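Local coordinates for protein aspartate semialdehyde dehydrogenase (Francisella tularensis subsp. tularensis, PDB 4WOJ) that probably catalyses the NADPH-dependent reductive dephosphorylation of L-aspartyl-4-phosphate to L-aspartate-semialdehyde, a step toward lysine, methionine and threonine, at residues B[318-332]-B[346-359]. Sequence-based numbering, arbitrary orientation.
Sequences LTPQANSGTLDIAIG and CFTVGDQLLWGAAE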
loop_
_atom_site.group_PDB
_atom_site.type_symbol
_atom_site.label_atom_id
_atom_site.label_comp_id
_atom_site.label_asym_id
_atom_site.label_seq_id
_atom_site.Cartn_x
_atom_site.Cartn_y
_atom_site.Cartn_z
ATOM N N LEU B 318 -0.681 -2.589 -14.313
ATOM C CA LEU B 318 -1.244 -1.736 -13.209
ATOM C C LEU B 318 -0.255 -1.557 -12.061
ATOM O O LEU B 318 -0.561 -1.886 -10.941
ATOM C CB LEU B 318 -2.550 -2.310 -12.692
ATOM C CG LEU B 318 -3.461 -1.375 -11.904
ATOM C CD1 LEU B 318 -3.860 -0.160 -12.720
ATOM C CD2 LEU B 318 -4.703 -2.146 -11.528
ATOM N N THR B 319 0.967 -1.116 -12.378
ATOM C CA THR B 319 2.036 -1.100 -11.428
ATOM C C THR B 319 2.979 0.062 -11.665
ATOM O O THR B 319 3.021 0.616 -12.761
ATOM C CB THR B 319 2.879 -2.390 -11.484
ATOM O OG1 THR B 319 3.775 -2.346 -12.614
ATOM C CG2 THR B 319 2.001 -3.611 -11.550
ATOM N N PRO B 320 3.720 0.455 -10.619
ATOM C CA PRO B 320 4.689 1.522 -10.686
ATOM C C PRO B 320 5.778 1.248 -11.721
ATOM O O PRO B 320 6.210 2.161 -12.448
ATOM C CB PRO B 320 5.298 1.509 -9.281
ATOM C CG PRO B 320 4.229 1.004 -8.394
ATOM C CD PRO B 320 3.348 0.135 -9.223
ATOM N N GLN B 321 6.223 -0.006 -11.748
ATOM C CA GLN B 321 7.155 -0.465 -12.739
ATOM C C GLN B 321 6.643 -0.101 -14.102
ATOM O O GLN B 321 7.350 0.465 -14.925
ATOM C CB GLN B 321 7.292 -1.988 -12.689
ATOM C CG GLN B 321 8.468 -2.511 -13.512
ATOM C CD GLN B 321 8.369 -3.997 -13.799
ATOM O OE1 GLN B 321 7.324 -4.492 -14.263
ATOM N NE2 GLN B 321 9.451 -4.722 -13.525
ATOM N N ALA B 322 5.404 -0.451 -14.361
ATOM C CA ALA B 322 4.878 -0.272 -15.698
ATOM C C ALA B 322 4.691 1.192 -16.067
ATOM O O ALA B 322 4.896 1.571 -17.193
ATOM C CB ALA B 322 3.550 -1.006 -15.836
ATOM N N ASN B 323 4.318 1.982 -15.072
ATOM C CA ASN B 323 3.766 3.301 -15.288
ATOM C C ASN B 323 4.739 4.461 -15.159
ATOM O O ASN B 323 4.553 5.506 -15.772
ATOM C CB ASN B 323 2.669 3.517 -14.253
ATOM C CG ASN B 323 2.198 4.931 -14.231
ATOM O OD1 ASN B 323 2.908 5.827 -13.745
ATOM N ND2 ASN B 323 0.997 5.157 -14.781
ATOM N N SER B 324 5.746 4.282 -14.321
ATOM C CA SER B 324 6.735 5.304 -14.079
ATOM C C SER B 324 7.421 5.807 -15.388
ATOM O O SER B 324 7.679 5.054 -16.306
ATOM C CB SER B 324 7.739 4.807 -13.054
ATOM O OG SER B 324 7.051 4.526 -11.821
ATOM N N GLY B 325 7.618 7.111 -15.486
ATOM C CA GLY B 325 8.055 7.711 -16.723
ATOM C C GLY B 325 6.985 8.072 -17.731
ATOM O O GLY B 325 7.264 8.820 -18.644
ATOM N N THR B 326 5.745 7.587 -17.567
ATOM C CA THR B 326 4.723 7.784 -18.595
ATOM C C THR B 326 3.639 8.702 -18.165
ATOM O O THR B 326 3.442 8.927 -16.985
ATOM C CB THR B 326 4.001 6.487 -18.974
ATOM O OG1 THR B 326 3.016 6.157 -17.967
ATOM C CG2 THR B 326 4.996 5.342 -19.205
ATOM N N LEU B 327 2.879 9.181 -19.138
ATOM C CA LEU B 327 1.706 10.002 -18.859
ATOM C C LEU B 327 0.439 9.170 -18.657
ATOM O O LEU B 327 -0.654 9.716 -18.453
ATOM C CB LEU B 327 1.524 11.033 -19.974
ATOM C CG LEU B 327 2.594 12.144 -19.944
ATOM C CD1 LEU B 327 2.674 12.860 -21.279
ATOM C CD2 LEU B 327 2.307 13.168 -18.855
ATOM N N ASP B 328 0.571 7.847 -18.703
ATOM C CA ASP B 328 -0.608 7.009 -18.543
ATOM C C ASP B 328 -1.111 7.133 -17.082
ATOM O O ASP B 328 -0.341 7.144 -16.105
ATOM C CB ASP B 328 -0.347 5.529 -18.879
ATOM C CG ASP B 328 0.324 5.292 -20.264
ATOM O OD1 ASP B 328 0.090 5.989 -21.253
ATOM O OD2 ASP B 328 1.081 4.317 -20.388
ATOM N N ILE B 329 -2.419 7.264 -16.965
ATOM C CA ILE B 329 -3.137 7.140 -15.710
ATOM C C ILE B 329 -3.723 5.730 -15.789
ATOM O O ILE B 329 -4.791 5.518 -16.377
ATOM C CB ILE B 329 -4.267 8.230 -15.618
ATOM C CG1 ILE B 329 -3.651 9.616 -15.735
ATOM C CG2 ILE B 329 -5.064 8.132 -14.334
ATOM C CD1 ILE B 329 -2.566 9.874 -14.697
ATOM N N ALA B 330 -3.010 4.751 -15.264
ATOM C CA ALA B 330 -3.538 3.396 -15.327
ATOM C C ALA B 330 -4.603 3.180 -14.220
ATOM O O ALA B 330 -4.533 3.728 -13.122
ATOM C CB ALA B 330 -2.432 2.382 -15.229
ATOM N N ILE B 331 -5.623 2.418 -14.552
ATOM C CA ILE B 331 -6.716 2.178 -13.612
ATOM C C ILE B 331 -7.367 0.867 -13.894
ATOM O O ILE B 331 -7.744 0.581 -15.023
ATOM C CB ILE B 331 -7.745 3.288 -13.681
ATOM C CG1 ILE B 331 -9.014 2.880 -12.877
ATOM C CG2 ILE B 331 -8.059 3.632 -15.103
ATOM C CD1 ILE B 331 -9.925 4.031 -12.627
ATOM N N GLY B 332 -7.447 0.037 -12.884
ATOM C CA GLY B 332 -7.878 -1.339 -13.081
ATOM C C GLY B 332 -8.501 -1.937 -11.857
ATOM O O GLY B 332 -8.803 -1.242 -10.928
ATOM N N CYS B 346 -11.713 0.178 -7.495
ATOM C CA CYS B 346 -10.730 0.137 -8.543
ATOM C C CYS B 346 -9.423 0.490 -7.909
ATOM O O CYS B 346 -9.408 0.848 -6.754
ATOM C CB CYS B 346 -11.037 1.104 -9.682
ATOM S SG CYS B 346 -11.218 2.824 -9.217
ATOM N N PHE B 347 -8.343 0.306 -8.671
ATOM C CA PHE B 347 -6.960 0.604 -8.271
ATOM C C PHE B 347 -6.314 1.368 -9.407
ATOM O O PHE B 347 -6.408 0.951 -10.531
ATOM C CB PHE B 347 -6.162 -0.691 -8.041
ATOM C CG PHE B 347 -4.849 -0.506 -7.331
ATOM C CD1 PHE B 347 -4.785 -0.419 -5.966
ATOM C CD2 PHE B 347 -3.631 -0.502 -8.049
ATOM C CE1 PHE B 347 -3.565 -0.277 -5.321
ATOM C CE2 PHE B 347 -2.417 -0.364 -7.416
ATOM C CZ PHE B 347 -2.378 -0.245 -6.040
ATOM N N THR B 348 -5.630 2.458 -9.105
ATOM C CA THR B 348 -4.995 3.277 -10.118
ATOM C C THR B 348 -3.571 3.596 -9.788
ATOM O O THR B 348 -3.158 3.561 -8.643
ATOM C CB THR B 348 -5.772 4.619 -10.384
ATOM O OG1 THR B 348 -5.027 5.397 -11.330
ATOM C CG2 THR B 348 -5.985 5.408 -9.129
ATOM N N VAL B 349 -2.812 3.879 -10.829
ATOM C CA VAL B 349 -1.410 4.193 -10.715
ATOM C C VAL B 349 -1.072 5.290 -11.723
ATOM O O VAL B 349 -1.477 5.215 -12.888
ATOM C CB VAL B 349 -0.532 2.993 -11.075
ATOM C CG1 VAL B 349 0.952 3.318 -10.884
ATOM C CG2 VAL B 349 -0.920 1.778 -10.252
ATOM N N GLY B 350 -0.328 6.301 -11.269
ATOM C CA GLY B 350 0.223 7.335 -12.153
ATOM C C GLY B 350 1.482 7.952 -11.626
ATOM O O GLY B 350 1.849 7.749 -10.468
ATOM N N ASP B 351 2.165 8.702 -12.483
ATOM C CA ASP B 351 3.523 9.172 -12.215
ATOM C C ASP B 351 3.519 10.461 -11.431
ATOM O O ASP B 351 2.987 11.463 -11.893
ATOM C CB ASP B 351 4.258 9.428 -13.519
ATOM C CG ASP B 351 5.721 9.768 -13.299
ATOM O OD1 ASP B 351 6.047 10.941 -13.025
ATOM O OD2 ASP B 351 6.524 8.824 -13.330
ATOM N N GLN B 352 4.145 10.454 -10.270
ATOM C CA GLN B 352 4.096 11.594 -9.373
ATOM C C GLN B 352 4.660 12.849 -9.973
ATOM O O GLN B 352 4.114 13.932 -9.771
ATOM C CB GLN B 352 4.833 11.274 -8.069
ATOM C CG GLN B 352 4.710 12.340 -7.008
ATOM C CD GLN B 352 5.899 13.260 -6.957
ATOM O OE1 GLN B 352 7.042 12.807 -6.957
ATOM N NE2 GLN B 352 5.644 14.571 -6.886
ATOM N N LEU B 353 5.774 12.701 -10.683
ATOM C CA LEU B 353 6.521 13.827 -11.225
ATOM C C LEU B 353 5.864 14.507 -12.399
ATOM O O LEU B 353 6.016 15.693 -12.594
ATOM C CB LEU B 353 7.916 13.359 -11.591
ATOM C CG LEU B 353 8.728 12.992 -10.341
ATOM C CD1 LEU B 353 10.049 12.352 -10.673
ATOM C CD2 LEU B 353 9.000 14.213 -9.478
ATOM N N LEU B 354 5.107 13.768 -13.184
ATOM C CA LEU B 354 4.505 14.300 -14.393
ATOM C C LEU B 354 3.066 14.787 -14.106
ATOM O O LEU B 354 2.827 15.932 -13.764
ATOM C CB LEU B 354 4.470 13.205 -15.456
ATOM C CG LEU B 354 5.780 12.741 -16.042
ATOM C CD1 LEU B 354 5.658 11.445 -16.809
ATOM C CD2 LEU B 354 6.370 13.798 -16.959
ATOM N N TRP B 355 2.101 13.920 -14.231
ATOM C CA TRP B 355 0.709 14.372 -13.958
ATOM C C TRP B 355 0.548 14.833 -12.505
ATOM O O TRP B 355 -0.182 15.787 -12.200
ATOM C CB TRP B 355 -0.306 13.304 -14.344
ATOM C CG TRP B 355 -0.779 13.448 -15.756
ATOM C CD1 TRP B 355 -0.761 12.495 -16.732
ATOM C CD2 TRP B 355 -1.315 14.618 -16.350
ATOM N NE1 TRP B 355 -1.262 13.005 -17.895
ATOM C CE2 TRP B 355 -1.621 14.308 -17.684
ATOM C CE3 TRP B 355 -1.580 15.895 -15.882
ATOM C CZ2 TRP B 355 -2.175 15.224 -18.549
ATOM C CZ3 TRP B 355 -2.128 16.799 -16.737
ATOM C CH2 TRP B 355 -2.421 16.470 -18.060
ATOM N N GLY B 356 1.267 14.168 -11.621
ATOM C CA GLY B 356 1.334 14.579 -10.230
ATOM C C GLY B 356 1.964 15.924 -9.954
ATOM O O GLY B 356 1.650 16.541 -8.944
ATOM N N ALA B 357 2.932 16.360 -10.770
ATOM C CA ALA B 357 3.597 17.624 -10.440
ATOM C C ALA B 357 3.817 18.538 -11.631
ATOM O O ALA B 357 3.234 19.603 -11.704
ATOM C CB ALA B 357 4.895 17.347 -9.707
ATOM N N ALA B 358 4.661 18.105 -12.562
ATOM C CA ALA B 358 5.102 18.922 -13.694
ATOM C C ALA B 358 4.073 19.223 -14.745
ATOM O O ALA B 358 4.006 20.359 -15.232
ATOM C CB ALA B 358 6.300 18.241 -14.349
ATOM N N GLU B 359 3.310 18.223 -15.171
ATOM C CA GLU B 359 2.507 18.340 -16.397
ATOM C C GLU B 359 1.429 19.418 -16.324
ATOM O O GLU B 359 1.228 20.158 -17.290
ATOM C CB GLU B 359 1.924 16.966 -16.793
ATOM C CG GLU B 359 1.334 16.817 -18.211
ATOM C CD GLU B 359 2.309 17.156 -19.343
ATOM O OE1 GLU B 359 3.518 17.330 -19.080
ATOM O OE2 GLU B 359 1.856 17.293 -20.501
#
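Cys346 meets Ile331 across an antiparallel beta hairpin, strands 329-336 and 343-351, two neighbours in the mixed sheet of the dimerisation domain; Cys346 SG lies 3.8 Å from Ile331 CD1. One residue on, Phe347 and Gly332 make a hydrogen-bonded pair, their backbones bonding in both directions. With CG anti to the backbone N (chi1 -167°), the Phe347 ring stands on the face of the sheet where Val349 also points, and Leu318 lies against it: Leu318 CG comes in at the ring edge, near its plane, 4.0 Å from Phe347 CD2. Ile266 of the second subunit also packs on this ring.

Thr348, paired with Ile331 on the other face, turns its hydroxyl back to the neighbouring strand, where OG1 is modelled so close to Ala330 O (2.5 Å) that the length of this bond is doubtful; the same oxygen accepts from Val349 N. Val349 points its two methyls at the short helix 320-323 and the residues leading up to it: CG1 packs against Asn323 CB at 3.8 Å while CG2 approaches Leu318 O. Past Gly350, not far from His276, the predicted proton acceptor, the strand ends at Asp351. Its carboxylate serves both segments: OD2 takes Gly325 N from above the carboxylate plane (3.0 Å, N-H...O 161°) and a salt bridge from Arg274, while OD1 receives Leu354 N through its anti lone pair, capping the turn into helix 354-369.

Leu354 brings CD1 up to the carbonyl oxygens of Gly325 and Thr326, with its CB against Leu327 CD2. The Trp355 indole crosses Leu327 at about a right angle, and Ile329 CD1 touches its CD1 obliquely. Leu327 CD2 sits over the face of the five-membered ring of Trp355 in a CH-pi contact, 4.0 Å from the centroid. Glu359, its carboxylate paired with Arg362 and Arg26, brings CG to 3.8 Å from that same methyl, Leu327 CD2.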